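Uncharacterized protein (Bacteroides ovatus CL02T12C04, PDB 6PTM) acts as an exo-carrageenase of glycoside hydrolase family 42, probably cleaving sugar units from the ends of carrageenan chains. Local coordinates at residues K144-P149 against N548-Y553; G491-A496 against A542-L547; G594-F599 against E708-A713; P692-A697 against V733-A738; K716-V721 against L767-L772. All coordinates share one frame; numbering follows the deposited sequence.

Interaction 1. Residues K144-P149 against N548-Y553; sequences KRLPTP and NSVSDY
Asn548 lies obliquely across the ring of Pro149, and its side chain can be followed outward from there. CB sits 3.7 Å from Pro149 CD and, on its way past, 3.8 Å from Thr148 OG1. Beyond CB, chi1 of -72° sets CG beside the backbone N and carries the amide toward strand 168-175; there OD1 accepts from Phe171 N, and ND2 donates to a water 3.1 Å away. That water in turn donates to Thr148 OG1 (2.8 Å from the water oxygen) and to Pro149 O, tying the loop to the helix end without any direct hydrogen bond between the two segments. Thr148 OG1 also hydrogen-bonds Ile545 O, a turn back along the helix, so two hydrogen bonds, to Ile545 O and to the water, grip the hydroxyl.

Farther along, Ser549 CB presses on the carbonyl oxygen Pro147 O at 3.4 Å, and its hydroxyl turns back to Asp546 O. Leu146 spreads over this serine and touches the next residue with one branch, CD1 reaching Val550 CG1 at 3.8 Å. The contact is at the surface: the loop that leaves helix 109-139 and leads to strand 157-159 lies along the chain at Val550, the N-cap of helix 551-559, between that helix and helix 534-549, with strand 168-175 beneath Asn548 and Pro149.

Interaction 2. Residues G491-A496 against A542-L547; sequences GNYWLA and ATMIDL
Trp494 and Tyr493 meet Leu547, Thr543 and Met544 in a buried, mainly apolar helix-to-helix contact, between two of the helices wrapped round what is consistent with the (beta/alpha)8 barrel of this enzyme family. The axes of the two short segments pass 9.9 Å apart and cross at -38°, running in roughly the same direction.

The indole of Trp494 does most of the work. Its CG stands opposite the backbone N (chi1 -173°), which brings the ring alongside Leu547; the leucine slides past it the other way, CD2 seated over one face. This CH-pi contact measures 3.6 Å from Leu547 CD2 to the centroid of the six-membered ring of Trp494, with the methyl offset toward the CE3 and CZ3 rim; Trp494 CE3 is 3.4 Å from Leu547 CD2. At the ring edge come Thr543 CG2 and Asp546 CB. Asp546 OD2 makes a salt bridge to Arg490 on helix 486-498, and Trp494 NE1 hydrogen-bonds Asn722 OD1 in strand 718-725.

On the other flank Met544 CE, on a doubly bent chain, comes obliquely to Tyr493 CD2 at 3.8 Å, while Tyr493 OH goes off to Thr506 OG1. Thr543 CG2 rests 4.1 Å from Tyr493 CB, near Trp494 N. Phe171 of strand 168-175 packs on Met544 and Leu547, and Ala173 on Met544; strand 503-506 receives the tyrosine hydroxyl, and helix 448-460 backs helix 486-498 at Leu495.

Interaction 3. Residues G594-F599 against E708-A713; sequences GLPIGF and EWRVIA. With EDO (1,2-ethanediol), chain E; EDO (1,2-ethanediol), chain F.
Gly594 lies flat against the indole of Trp709, its CA 3.3 Å from the centroid of the six-membered ring and 6° off the ring normal. The tryptophan reaches this position with CG wedged between the backbone N and the carbonyl carbon (chi1 59°), the ring turned with a face toward the glycine. The same CA makes a CA-H...O contact to Trp709 O at 3.2 Å. With phi at 87°, a CB on Gly594 would land 2.4 Å from Trp709 CH2, leaving no room for a side chain.

Arg710 folds at its second torsion to bring its guanidinium under Pro596. The proline covers one face, CA over its centre and Pro596 CG 3.6 Å from Arg710 NH1. In the guanidinium plane NE donates a hydrogen bond to a water, 2.9 Å off, that also donates to Leu595 O. A second water accepts from Gly594 N and Trp709 N, a third donates to Gly594 O and accepts from Val711 N, and an ethanediol, probably from the crystallisation liquor, bonds Val711 O. Glu708, hydrogen-bonded to His499 and Asn591, is a long, out-of-plane neighbour of NH2 that probably contributes only through charge.

No direct hydrogen bond joins the segments. The loop Gly594-Pro596, leading into strand 597-600 of the parallel sheet, packs on strand 707-715 of the C-terminal beta region, so this junction depends on shape fit and bridging waters more than a direct polar grip.

Interaction 4. Residues P692-A697 against V733-A738; sequences PMISIA and VSMSAA. With EDO (1,2-ethanediol), chain E.
Ile696 lies beside Met735, both pointing the same way off the sheet, with CG1 of the isoleucine 3.8 Å from CG of the methionine. Its other branch, CG2, stands opposite the backbone N and meets Val733 CB at 3.9 Å. Ile694 continues this row, its CG2 crossing to Met735 CB. An alanine here in place of Ile696 would probably leave Met735 CG and Val733 CB without their neighbour and open a gap on the covered face of the sheet.

That face is the inward one. Strands 694-700 and 731-737 belong to a three-stranded antiparallel sheet laid against a four-stranded one as a beta sandwich, where Ile694 packs on Val721 and Val770 and Ile696 on Val721 and Trp709. Ile694 and Ile696 form non-hydrogen-bonded pairs with Ala737 and Met735, and between them Ser695 and Ser736 are a hydrogen-bonded pair, N to O 2.7 Å from Ser695 to Ser736.

Toward the outer face the serines take over: Ser736 OG comes within 3.7 Å of Ser695 CB, and Ser734 faces Ala697, whose O accepts from Ser734 N. At the end of the ladder Ala738 N bonds Met693 O from well above the carbonyl plane, and Met693 N donates to an ethanediol, probably from the crystallisation liquor.

Interaction 5. Residues K716-V721 against L767-L772; sequences KNKYIV and LLEVSL
Tyr719 and Leu772 run nearly perpendicular, ring atom CE2 of the tyrosine 3.6 Å from Leu772 CD1, an oblique touch rather than a clean stack. Next on that face Val721 and Val770 meet at a slant, methyl on methyl, CG2 to CG2 at 3.7 Å. On the other face Ile720 puts its CG2 against Leu767 CD1 (3.7 Å) and its CD1 on the side of Glu769.

All of this rides on an antiparallel pair, strands 718-725 and 765-772, in the four-stranded sheet of the C-terminal beta sandwich. Tyr719 with Val770 and Val721 with Leu768 are its hydrogen-bonded pairs, each bonded both ways. The valines and the tyrosine look toward Ile694 and Ile696 of the facing sheet, with Met693 just before it against the tyrosine, whereas Ile720 packs on Tyr553 and Phe557 of helix 551-559, and Leu767 on Phe557.

Lys718 lies obliquely across Glu769, its CD 3.5 Å from Glu769 OE1, and CG rests near Ser771 OG. The chain turns at its last torsion (chi4 69°), and NZ finds its salt bridge at Asp715; Glu769 OE1 stays 5.5 Å from Lys718 NZ, so any attraction would be long-range. A leucine in its place would probably leave Asp715 without its charged mate and take away a positive charge near Glu769.

From the N terminus, interaction 1 opens first and closes a loop of some four hundred residues, from the segment after helix 109-139 to the end of helix 534-549; interaction 2 lies within that span and shares this helix, and Thr148 probably hydrogen-bonds Ile545 there. After it closes, interaction 3 opens, joining the parallel sheet to the C-terminal beta region. Interactions 3 and 4 cross, as do 4 and 5, while 3 and 5 follow in series, their strands 707-715 and 718-725 being sheet neighbours. Interactions 4 and 5 each sit in one sheet of the sandwich and touch where Ile694 meets Val770 and Leu772. Val550 and Trp494 pack on Leu767, tying the helices of the probable barrel to the sandwich.

Interaction 1. Residues K144-P149 against N548-Y553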
# COMPACT_ATOMS: atom_id res chain seq x y z
N LYS A 144 12.45 -27.26 -12.30
CA LYS A 144 11.62 -27.86 -11.23
C LYS A 144 10.47 -26.90 -10.93
O LYS A 144 10.72 -25.75 -10.59
CB LYS A 144 12.50 -28.14 -10.00
CG LYS A 144 11.77 -28.80 -8.83
CD LYS A 144 12.68 -29.19 -7.67
CE LYS A 144 13.35 -28.00 -7.02
NZ LYS A 144 12.47 -27.43 -6.00
N ARG A 145 9.23 -27.37 -11.06
CA ARG A 145 8.02 -26.56 -10.74
C ARG A 145 7.54 -26.88 -9.34
O ARG A 145 7.13 -27.98 -9.09
CB ARG A 145 6.89 -26.81 -11.73
CG ARG A 145 5.63 -26.03 -11.41
CD ARG A 145 4.79 -25.88 -12.64
NE ARG A 145 5.40 -24.97 -13.61
CZ ARG A 145 4.83 -24.66 -14.76
NH1 ARG A 145 3.66 -25.19 -15.07
NH2 ARG A 145 5.38 -23.80 -15.59
N LEU A 146 7.54 -25.90 -8.45
CA LEU A 146 7.02 -26.10 -7.08
C LEU A 146 5.52 -26.27 -7.15
O LEU A 146 4.88 -25.69 -8.03
CB LEU A 146 7.40 -24.88 -6.25
CG LEU A 146 8.89 -24.71 -6.03
CD1 LEU A 146 9.16 -23.46 -5.20
CD2 LEU A 146 9.48 -25.95 -5.37
N PRO A 147 4.94 -27.03 -6.19
CA PRO A 147 3.50 -27.08 -6.03
C PRO A 147 2.93 -25.67 -5.81
O PRO A 147 3.54 -24.85 -5.08
CB PRO A 147 3.28 -27.92 -4.76
CG PRO A 147 4.58 -28.70 -4.55
CD PRO A 147 5.67 -27.82 -5.17
N THR A 148 1.74 -25.43 -6.35
CA THR A 148 1.05 -24.12 -6.21
C THR A 148 -0.45 -24.38 -6.21
O THR A 148 -0.89 -25.26 -6.93
CB THR A 148 1.55 -23.13 -7.28
OG1 THR A 148 1.19 -21.82 -6.85
CG2 THR A 148 0.97 -23.40 -8.65
N PRO A 149 -1.23 -23.70 -5.34
CA PRO A 149 -2.65 -24.00 -5.18
C PRO A 149 -3.50 -23.41 -6.31
O PRO A 149 -3.14 -22.38 -6.85
CB PRO A 149 -3.03 -23.35 -3.87
CG PRO A 149 -2.06 -22.18 -3.76
CD PRO A 149 -0.76 -22.68 -4.38
N ASN A 548 2.57 -17.76 -3.98
CA ASN A 548 1.83 -18.88 -3.33
C ASN A 548 2.77 -20.08 -3.12
O ASN A 548 2.70 -20.70 -2.06
CB ASN A 548 0.56 -19.25 -4.09
CG ASN A 548 -0.52 -18.20 -3.93
OD1 ASN A 548 -0.41 -17.31 -3.07
ND2 ASN A 548 -1.53 -18.27 -4.79
N SER A 549 3.59 -20.40 -4.10
CA SER A 549 4.43 -21.62 -4.14
C SER A 549 5.47 -21.54 -3.03
O SER A 549 5.98 -22.61 -2.60
CB SER A 549 5.06 -21.84 -5.50
OG SER A 549 6.22 -21.03 -5.72
N VAL A 550 5.79 -20.33 -2.57
CA VAL A 550 6.78 -20.16 -1.48
C VAL A 550 6.18 -19.34 -0.33
O VAL A 550 6.94 -18.63 0.37
CB VAL A 550 8.09 -19.54 -2.01
CG1 VAL A 550 8.83 -20.53 -2.87
CG2 VAL A 550 7.90 -18.22 -2.75
N SER A 551 4.89 -19.50 -0.07
CA SER A 551 4.17 -18.53 0.80
C SER A 551 4.69 -18.63 2.23
O SER A 551 4.60 -17.62 2.95
CB SER A 551 2.66 -18.72 0.75
OG SER A 551 2.31 -20.01 1.21
N ASP A 552 5.19 -19.79 2.66
CA ASP A 552 5.80 -19.87 4.03
C ASP A 552 7.05 -18.98 4.07
O ASP A 552 7.22 -18.23 5.07
CB ASP A 552 6.06 -21.30 4.49
CG ASP A 552 4.77 -22.08 4.77
OD1 ASP A 552 3.76 -21.51 5.39
OD2 ASP A 552 4.76 -23.28 4.39
N TYR A 553 7.91 -19.03 3.05
CA TYR A 553 9.10 -18.16 2.97
C TYR A 553 8.64 -16.68 3.03
O TYR A 553 9.21 -15.88 3.78
CB TYR A 553 9.91 -18.45 1.71
CG TYR A 553 10.62 -19.79 1.69
CD1 TYR A 553 10.80 -20.56 2.83
CD2 TYR A 553 11.14 -20.27 0.49
CE1 TYR A 553 11.50 -21.76 2.78
CE2 TYR A 553 11.83 -21.46 0.42
CZ TYR A 553 12.01 -22.20 1.57
OH TYR A 553 12.70 -23.38 1.51
O HOH W 1 5.07 -25.06 -3.18
O HOH W 2 -1.29 -20.43 -6.93

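Interaction 2. Residues G491-A496 against A542-L547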
# COMPACT_ATOMS: atom_id res chain seq x y z
N GLY A 491 8.39 -7.50 -10.33
CA GLY A 491 9.26 -6.92 -9.27
C GLY A 491 8.46 -6.13 -8.26
O GLY A 491 8.74 -6.18 -7.05
N ASN A 492 7.48 -5.39 -8.73
CA ASN A 492 6.67 -4.49 -7.88
C ASN A 492 5.75 -5.31 -6.99
O ASN A 492 5.66 -4.97 -5.80
CB ASN A 492 5.90 -3.49 -8.74
CG ASN A 492 6.26 -2.07 -8.39
OD1 ASN A 492 5.45 -1.36 -7.80
ND2 ASN A 492 7.48 -1.67 -8.72
N TYR A 493 5.05 -6.29 -7.53
CA TYR A 493 4.09 -7.07 -6.71
C TYR A 493 4.91 -7.90 -5.73
O TYR A 493 4.50 -8.10 -4.60
CB TYR A 493 3.13 -7.89 -7.57
CG TYR A 493 1.96 -7.09 -8.06
CD1 TYR A 493 2.08 -6.27 -9.17
CD2 TYR A 493 0.76 -7.08 -7.38
CE1 TYR A 493 1.04 -5.47 -9.60
CE2 TYR A 493 -0.31 -6.31 -7.82
CZ TYR A 493 -0.16 -5.48 -8.92
OH TYR A 493 -1.18 -4.69 -9.37
N TRP A 494 6.06 -8.37 -6.18
CA TRP A 494 6.92 -9.22 -5.32
C TRP A 494 7.41 -8.36 -4.14
O TRP A 494 7.29 -8.77 -2.95
CB TRP A 494 8.07 -9.81 -6.15
CG TRP A 494 8.88 -10.79 -5.37
CD1 TRP A 494 9.84 -10.52 -4.46
CD2 TRP A 494 8.75 -12.22 -5.41
NE1 TRP A 494 10.34 -11.68 -3.94
CE2 TRP A 494 9.69 -12.74 -4.51
CE3 TRP A 494 7.95 -13.10 -6.13
CZ2 TRP A 494 9.83 -14.10 -4.29
CZ3 TRP A 494 8.08 -14.45 -5.92
CH2 TRP A 494 9.00 -14.94 -5.00
N LEU A 495 7.97 -7.19 -4.45
CA LEU A 495 8.55 -6.31 -3.42
C LEU A 495 7.45 -5.88 -2.43
O LEU A 495 7.65 -6.00 -1.20
CB LEU A 495 9.23 -5.13 -4.14
CG LEU A 495 9.84 -4.07 -3.24
CD1 LEU A 495 11.01 -4.62 -2.45
CD2 LEU A 495 10.23 -2.85 -4.09
N ALA A 496 6.30 -5.43 -2.93
CA ALA A 496 5.19 -4.99 -2.08
C ALA A 496 4.78 -6.14 -1.14
O ALA A 496 4.54 -5.89 0.08
CB ALA A 496 4.02 -4.52 -2.91
N ALA A 542 0.81 -14.61 -12.60
CA ALA A 542 2.01 -15.46 -12.57
C ALA A 542 2.82 -15.15 -11.31
O ALA A 542 3.34 -16.08 -10.69
CB ALA A 542 2.83 -15.27 -13.83
N THR A 543 2.95 -13.89 -10.94
CA THR A 543 3.64 -13.53 -9.67
C THR A 543 2.90 -14.14 -8.47
O THR A 543 3.54 -14.77 -7.62
CB THR A 543 3.85 -12.02 -9.62
OG1 THR A 543 4.53 -11.61 -10.82
CG2 THR A 543 4.67 -11.64 -8.41
N MET A 544 1.58 -14.02 -8.38
CA MET A 544 0.81 -14.63 -7.27
C MET A 544 1.09 -16.14 -7.23
O MET A 544 1.29 -16.72 -6.12
CB MET A 544 -0.69 -14.35 -7.43
CG MET A 544 -1.06 -12.88 -7.36
SD MET A 544 -0.60 -12.11 -5.78
CE MET A 544 0.41 -10.74 -6.33
N ILE A 545 1.13 -16.78 -8.40
CA ILE A 545 1.38 -18.25 -8.46
C ILE A 545 2.73 -18.55 -7.82
O ILE A 545 2.82 -19.54 -7.06
CB ILE A 545 1.33 -18.75 -9.91
CG1 ILE A 545 -0.11 -18.82 -10.40
CG2 ILE A 545 2.10 -20.07 -10.00
CD1 ILE A 545 -0.27 -19.07 -11.88
N ASP A 546 3.77 -17.78 -8.17
CA ASP A 546 5.10 -18.04 -7.58
C ASP A 546 5.09 -17.69 -6.09
O ASP A 546 5.60 -18.50 -5.28
CB ASP A 546 6.22 -17.31 -8.31
CG ASP A 546 6.57 -17.94 -9.64
OD1 ASP A 546 6.32 -19.15 -9.81
OD2 ASP A 546 7.05 -17.20 -10.50
N LEU A 547 4.53 -16.55 -5.70
CA LEU A 547 4.48 -16.20 -4.25
C LEU A 547 3.71 -17.30 -3.48
O LEU A 547 4.16 -17.72 -2.42
CB LEU A 547 3.81 -14.84 -4.09
CG LEU A 547 4.56 -13.62 -4.59
CD1 LEU A 547 3.59 -12.47 -4.71
CD2 LEU A 547 5.68 -13.27 -3.63

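Interaction 3. Residues G594-F599 against E708-A713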
# COMPACT_ATOMS: atom_id res chain seq x y z
N GLY A 594 20.47 -5.61 4.39
CA GLY A 594 19.96 -6.96 4.64
C GLY A 594 18.96 -7.05 5.79
O GLY A 594 18.51 -8.18 6.10
N LEU A 595 18.62 -5.94 6.42
CA LEU A 595 17.73 -5.88 7.62
C LEU A 595 16.43 -5.19 7.26
O LEU A 595 16.42 -4.16 6.60
CB LEU A 595 18.42 -5.07 8.71
CG LEU A 595 19.71 -5.65 9.28
CD1 LEU A 595 20.30 -4.67 10.27
CD2 LEU A 595 19.45 -7.02 9.91
N PRO A 596 15.28 -5.73 7.71
CA PRO A 596 14.02 -5.00 7.64
C PRO A 596 14.17 -3.78 8.53
O PRO A 596 14.52 -3.94 9.69
CB PRO A 596 12.97 -6.00 8.15
CG PRO A 596 13.65 -7.34 8.12
CD PRO A 596 15.13 -7.06 8.31
N ILE A 597 13.85 -2.59 8.00
CA ILE A 597 13.89 -1.32 8.76
C ILE A 597 12.45 -0.93 9.14
O ILE A 597 11.61 -0.90 8.24
CB ILE A 597 14.60 -0.21 7.98
CG1 ILE A 597 16.00 -0.67 7.56
CG2 ILE A 597 14.63 1.08 8.77
CD1 ILE A 597 16.88 -1.10 8.71
N GLY A 598 12.20 -0.66 10.42
CA GLY A 598 10.85 -0.28 10.87
C GLY A 598 10.84 1.05 11.54
O GLY A 598 11.84 1.81 11.42
N PHE A 599 9.71 1.33 12.21
CA PHE A 599 9.45 2.63 12.84
C PHE A 599 9.11 2.43 14.31
O PHE A 599 8.69 1.36 14.71
CB PHE A 599 8.36 3.40 12.08
CG PHE A 599 8.87 3.86 10.74
CD1 PHE A 599 9.54 5.06 10.62
CD2 PHE A 599 8.81 3.02 9.65
CE1 PHE A 599 10.08 5.45 9.41
CE2 PHE A 599 9.34 3.40 8.43
CZ PHE A 599 9.95 4.63 8.31
N GLU A 708 17.55 -4.21 -2.58
CA GLU A 708 17.05 -4.51 -1.22
C GLU A 708 17.09 -6.01 -1.04
O GLU A 708 16.46 -6.71 -1.84
CB GLU A 708 15.62 -4.00 -1.05
CG GLU A 708 15.20 -4.02 0.40
CD GLU A 708 13.70 -3.88 0.60
OE1 GLU A 708 12.96 -4.88 0.35
OE2 GLU A 708 13.28 -2.77 0.94
N TRP A 709 17.77 -6.49 -0.01
CA TRP A 709 17.98 -7.93 0.21
C TRP A 709 17.59 -8.34 1.63
O TRP A 709 17.55 -7.44 2.54
CB TRP A 709 19.40 -8.34 -0.14
CG TRP A 709 20.47 -7.64 0.62
CD1 TRP A 709 20.97 -6.41 0.36
CD2 TRP A 709 21.26 -8.20 1.67
NE1 TRP A 709 21.97 -6.12 1.25
CE2 TRP A 709 22.20 -7.21 2.04
CE3 TRP A 709 21.25 -9.42 2.35
CZ2 TRP A 709 23.14 -7.43 3.04
CZ3 TRP A 709 22.15 -9.61 3.38
CH2 TRP A 709 23.08 -8.63 3.72
N ARG A 710 17.19 -9.61 1.78
CA ARG A 710 16.76 -10.20 3.06
C ARG A 710 17.26 -11.64 3.09
O ARG A 710 17.43 -12.23 2.03
CB ARG A 710 15.23 -10.19 3.18
CG ARG A 710 14.59 -8.80 3.15
CD ARG A 710 14.96 -7.89 4.32
NE ARG A 710 14.29 -6.59 4.20
CZ ARG A 710 12.99 -6.36 4.43
NH1 ARG A 710 12.17 -7.35 4.80
NH2 ARG A 710 12.50 -5.15 4.24
N VAL A 711 17.47 -12.17 4.29
CA VAL A 711 17.92 -13.57 4.48
C VAL A 711 17.10 -14.20 5.60
O VAL A 711 17.03 -13.60 6.69
CB VAL A 711 19.42 -13.61 4.79
CG1 VAL A 711 19.91 -15.06 4.84
CG2 VAL A 711 20.19 -12.80 3.77
N ILE A 712 16.54 -15.38 5.33
CA ILE A 712 15.89 -16.22 6.38
C ILE A 712 16.58 -17.58 6.40
O ILE A 712 17.17 -17.97 5.36
CB ILE A 712 14.38 -16.34 6.16
CG1 ILE A 712 14.06 -16.95 4.79
CG2 ILE A 712 13.70 -15.00 6.38
CD1 ILE A 712 12.61 -17.25 4.57
N ALA A 713 16.50 -18.27 7.54
CA ALA A 713 17.02 -19.63 7.76
C ALA A 713 16.00 -20.60 7.21
O ALA A 713 14.84 -20.43 7.57
CB ALA A 713 17.24 -19.86 9.23
C1 EDO E . 18.81 -15.72 9.89
O1 EDO E . 17.65 -14.93 9.67
C2 EDO E . 19.69 -15.60 8.71
O2 EDO E . 20.17 -14.30 8.43
C1 EDO F . 18.92 -11.56 10.69
O1 EDO F . 18.06 -12.64 11.07
C2 EDO F . 18.61 -11.03 9.35
O2 EDO F . 18.94 -11.91 8.27
O HOH W 3 18.39 -4.77 2.43
O HOH W 4 17.13 -10.40 6.63
O HOH W 5 15.55 -4.01 4.01

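Interaction 4. Residues P692-A697 against V733-A738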
# COMPACT_ATOMS: atom_id res chain seq x y z
N PRO A 692 22.57 -10.42 9.14
CA PRO A 692 22.32 -11.57 8.29
C PRO A 692 23.48 -12.59 8.27
O PRO A 692 24.64 -12.21 8.37
CB PRO A 692 22.11 -10.95 6.91
CG PRO A 692 21.67 -9.54 7.21
CD PRO A 692 22.55 -9.16 8.38
N MET A 693 23.12 -13.86 8.07
CA MET A 693 24.09 -14.99 8.03
C MET A 693 24.78 -15.04 6.66
O MET A 693 25.83 -15.69 6.58
CB MET A 693 23.37 -16.31 8.31
CG MET A 693 22.96 -16.47 9.76
SD MET A 693 24.44 -16.69 10.79
CE MET A 693 24.43 -15.12 11.66
N ILE A 694 24.22 -14.39 5.64
CA ILE A 694 24.82 -14.22 4.29
C ILE A 694 25.13 -12.72 4.18
O ILE A 694 24.23 -11.90 4.53
CB ILE A 694 23.88 -14.71 3.16
CG1 ILE A 694 23.43 -16.17 3.30
CG2 ILE A 694 24.47 -14.46 1.80
CD1 ILE A 694 24.57 -17.17 3.39
N SER A 695 26.34 -12.36 3.74
CA SER A 695 26.75 -10.96 3.50
C SER A 695 26.64 -10.68 2.02
O SER A 695 27.07 -11.54 1.21
CB SER A 695 28.12 -10.69 4.00
OG SER A 695 28.11 -10.98 5.37
N ILE A 696 26.12 -9.51 1.69
CA ILE A 696 25.99 -9.07 0.27
C ILE A 696 26.63 -7.69 0.08
O ILE A 696 26.44 -6.80 0.90
CB ILE A 696 24.52 -9.11 -0.20
CG1 ILE A 696 23.94 -10.51 0.02
CG2 ILE A 696 24.44 -8.67 -1.65
CD1 ILE A 696 22.65 -10.78 -0.68
N ALA A 697 27.41 -7.58 -0.98
CA ALA A 697 27.92 -6.32 -1.53
C ALA A 697 27.32 -6.12 -2.92
O ALA A 697 27.22 -7.07 -3.70
CB ALA A 697 29.44 -6.36 -1.59
N VAL A 733 25.56 -8.29 -7.52
CA VAL A 733 25.58 -8.65 -6.08
C VAL A 733 26.68 -9.69 -5.90
O VAL A 733 26.81 -10.58 -6.72
CB VAL A 733 24.23 -9.14 -5.50
CG1 VAL A 733 23.22 -8.01 -5.44
CG2 VAL A 733 23.66 -10.32 -6.24
N SER A 734 27.39 -9.58 -4.80
CA SER A 734 28.41 -10.56 -4.40
C SER A 734 28.07 -11.08 -3.00
O SER A 734 27.91 -10.26 -2.07
CB SER A 734 29.78 -9.93 -4.51
OG SER A 734 30.68 -10.88 -4.04
N MET A 735 27.96 -12.39 -2.83
CA MET A 735 27.48 -13.01 -1.56
C MET A 735 28.60 -13.83 -0.90
O MET A 735 29.36 -14.47 -1.62
CB MET A 735 26.29 -13.93 -1.82
CG MET A 735 25.09 -13.22 -2.42
SD MET A 735 23.68 -14.36 -2.49
CE MET A 735 24.41 -15.71 -3.41
N SER A 736 28.69 -13.80 0.42
CA SER A 736 29.60 -14.67 1.21
C SER A 736 28.88 -15.06 2.49
O SER A 736 27.94 -14.35 2.90
CB SER A 736 30.91 -13.99 1.50
OG SER A 736 30.67 -12.85 2.33
N ALA A 737 29.32 -16.14 3.12
CA ALA A 737 28.85 -16.55 4.46
C ALA A 737 29.40 -15.58 5.50
O ALA A 737 30.53 -15.22 5.39
CB ALA A 737 29.29 -17.96 4.74
N ALA A 738 28.63 -15.22 6.51
CA ALA A 738 29.11 -14.38 7.62
C ALA A 738 30.09 -15.22 8.43
O ALA A 738 31.11 -14.67 8.88
CB ALA A 738 27.96 -13.89 8.48
C1 EDO E . 18.81 -15.72 9.89
O1 EDO E . 17.65 -14.93 9.67
C2 EDO E . 19.69 -15.60 8.71
O2 EDO E . 20.17 -14.30 8.43

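Interaction 5. Residues K716-V721 against L767-L772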
# COMPACT_ATOMS: atom_id res chain seq x y z
N LYS A 716 19.60 -25.69 9.41
CA LYS A 716 20.93 -25.60 10.08
C LYS A 716 21.90 -24.81 9.19
O LYS A 716 22.47 -23.83 9.68
CB LYS A 716 21.50 -27.00 10.36
N ASN A 717 22.10 -25.20 7.94
CA ASN A 717 23.19 -24.58 7.15
C ASN A 717 22.64 -24.09 5.80
O ASN A 717 23.44 -23.98 4.86
CB ASN A 717 24.39 -25.53 7.05
CG ASN A 717 25.41 -25.37 8.17
OD1 ASN A 717 25.56 -24.32 8.81
ND2 ASN A 717 26.17 -26.43 8.40
N LYS A 718 21.34 -23.75 5.72
CA LYS A 718 20.71 -23.32 4.46
C LYS A 718 19.86 -22.09 4.72
O LYS A 718 19.14 -22.07 5.71
CB LYS A 718 19.83 -24.41 3.86
CG LYS A 718 20.55 -25.65 3.36
CD LYS A 718 19.60 -26.62 2.69
CE LYS A 718 20.17 -28.00 2.50
NZ LYS A 718 20.31 -28.67 3.82
N TYR A 719 19.95 -21.13 3.80
CA TYR A 719 19.38 -19.78 3.92
C TYR A 719 18.61 -19.48 2.64
O TYR A 719 19.02 -19.92 1.57
CB TYR A 719 20.48 -18.77 4.26
CG TYR A 719 21.12 -19.07 5.59
CD1 TYR A 719 20.54 -18.64 6.77
CD2 TYR A 719 22.23 -19.90 5.67
CE1 TYR A 719 21.09 -18.96 7.99
CE2 TYR A 719 22.79 -20.23 6.90
CZ TYR A 719 22.21 -19.78 8.06
OH TYR A 719 22.77 -20.10 9.25
N ILE A 720 17.53 -18.73 2.77
CA ILE A 720 16.73 -18.23 1.61
C ILE A 720 17.04 -16.75 1.48
O ILE A 720 16.89 -16.03 2.46
CB ILE A 720 15.22 -18.51 1.72
CG1 ILE A 720 14.92 -19.96 2.09
CG2 ILE A 720 14.54 -18.07 0.45
CD1 ILE A 720 15.47 -21.00 1.13
N VAL A 721 17.59 -16.36 0.34
CA VAL A 721 18.01 -14.95 0.11
C VAL A 721 17.02 -14.33 -0.87
O VAL A 721 16.81 -14.92 -1.94
CB VAL A 721 19.44 -14.87 -0.43
CG1 VAL A 721 19.84 -13.43 -0.71
CG2 VAL A 721 20.42 -15.56 0.52
N LEU A 767 15.45 -15.18 -5.85
CA LEU A 767 15.11 -15.94 -4.62
C LEU A 767 15.96 -17.21 -4.65
O LEU A 767 15.74 -18.07 -5.50
CB LEU A 767 13.61 -16.25 -4.57
CG LEU A 767 13.11 -16.88 -3.28
CD1 LEU A 767 13.11 -15.88 -2.14
CD2 LEU A 767 11.73 -17.46 -3.49
N LEU A 768 16.92 -17.25 -3.75
CA LEU A 768 18.05 -18.19 -3.78
C LEU A 768 18.07 -18.98 -2.48
O LEU A 768 17.81 -18.43 -1.37
CB LEU A 768 19.33 -17.38 -3.89
CG LEU A 768 19.44 -16.45 -5.09
CD1 LEU A 768 20.68 -15.57 -4.93
CD2 LEU A 768 19.51 -17.23 -6.39
N GLU A 769 18.39 -20.26 -2.64
CA GLU A 769 18.75 -21.16 -1.54
C GLU A 769 20.29 -21.23 -1.50
O GLU A 769 20.90 -21.67 -2.48
CB GLU A 769 18.06 -22.51 -1.72
CG GLU A 769 18.39 -23.42 -0.55
CD GLU A 769 17.65 -24.74 -0.59
OE1 GLU A 769 18.31 -25.73 -0.41
OE2 GLU A 769 16.44 -24.75 -0.80
N VAL A 770 20.86 -20.80 -0.38
CA VAL A 770 22.32 -20.72 -0.12
C VAL A 770 22.64 -21.73 0.99
O VAL A 770 22.03 -21.64 2.07
CB VAL A 770 22.73 -19.27 0.21
CG1 VAL A 770 24.22 -19.14 0.48
CG2 VAL A 770 22.34 -18.33 -0.92
N SER A 771 23.50 -22.72 0.68
CA SER A 771 23.97 -23.80 1.61
C SER A 771 25.40 -23.47 2.07
O SER A 771 26.20 -23.02 1.21
CB SER A 771 23.94 -25.15 0.94
OG SER A 771 22.66 -25.42 0.37
N LEU A 772 25.71 -23.64 3.34
CA LEU A 772 27.08 -23.37 3.87
C LEU A 772 27.71 -24.73 4.18
O LEU A 772 26.97 -25.70 4.28
CB LEU A 772 27.04 -22.45 5.08
CG LEU A 772 26.21 -21.17 4.94
CD1 LEU A 772 26.34 -20.31 6.18
CD2 LEU A 772 26.58 -20.37 3.71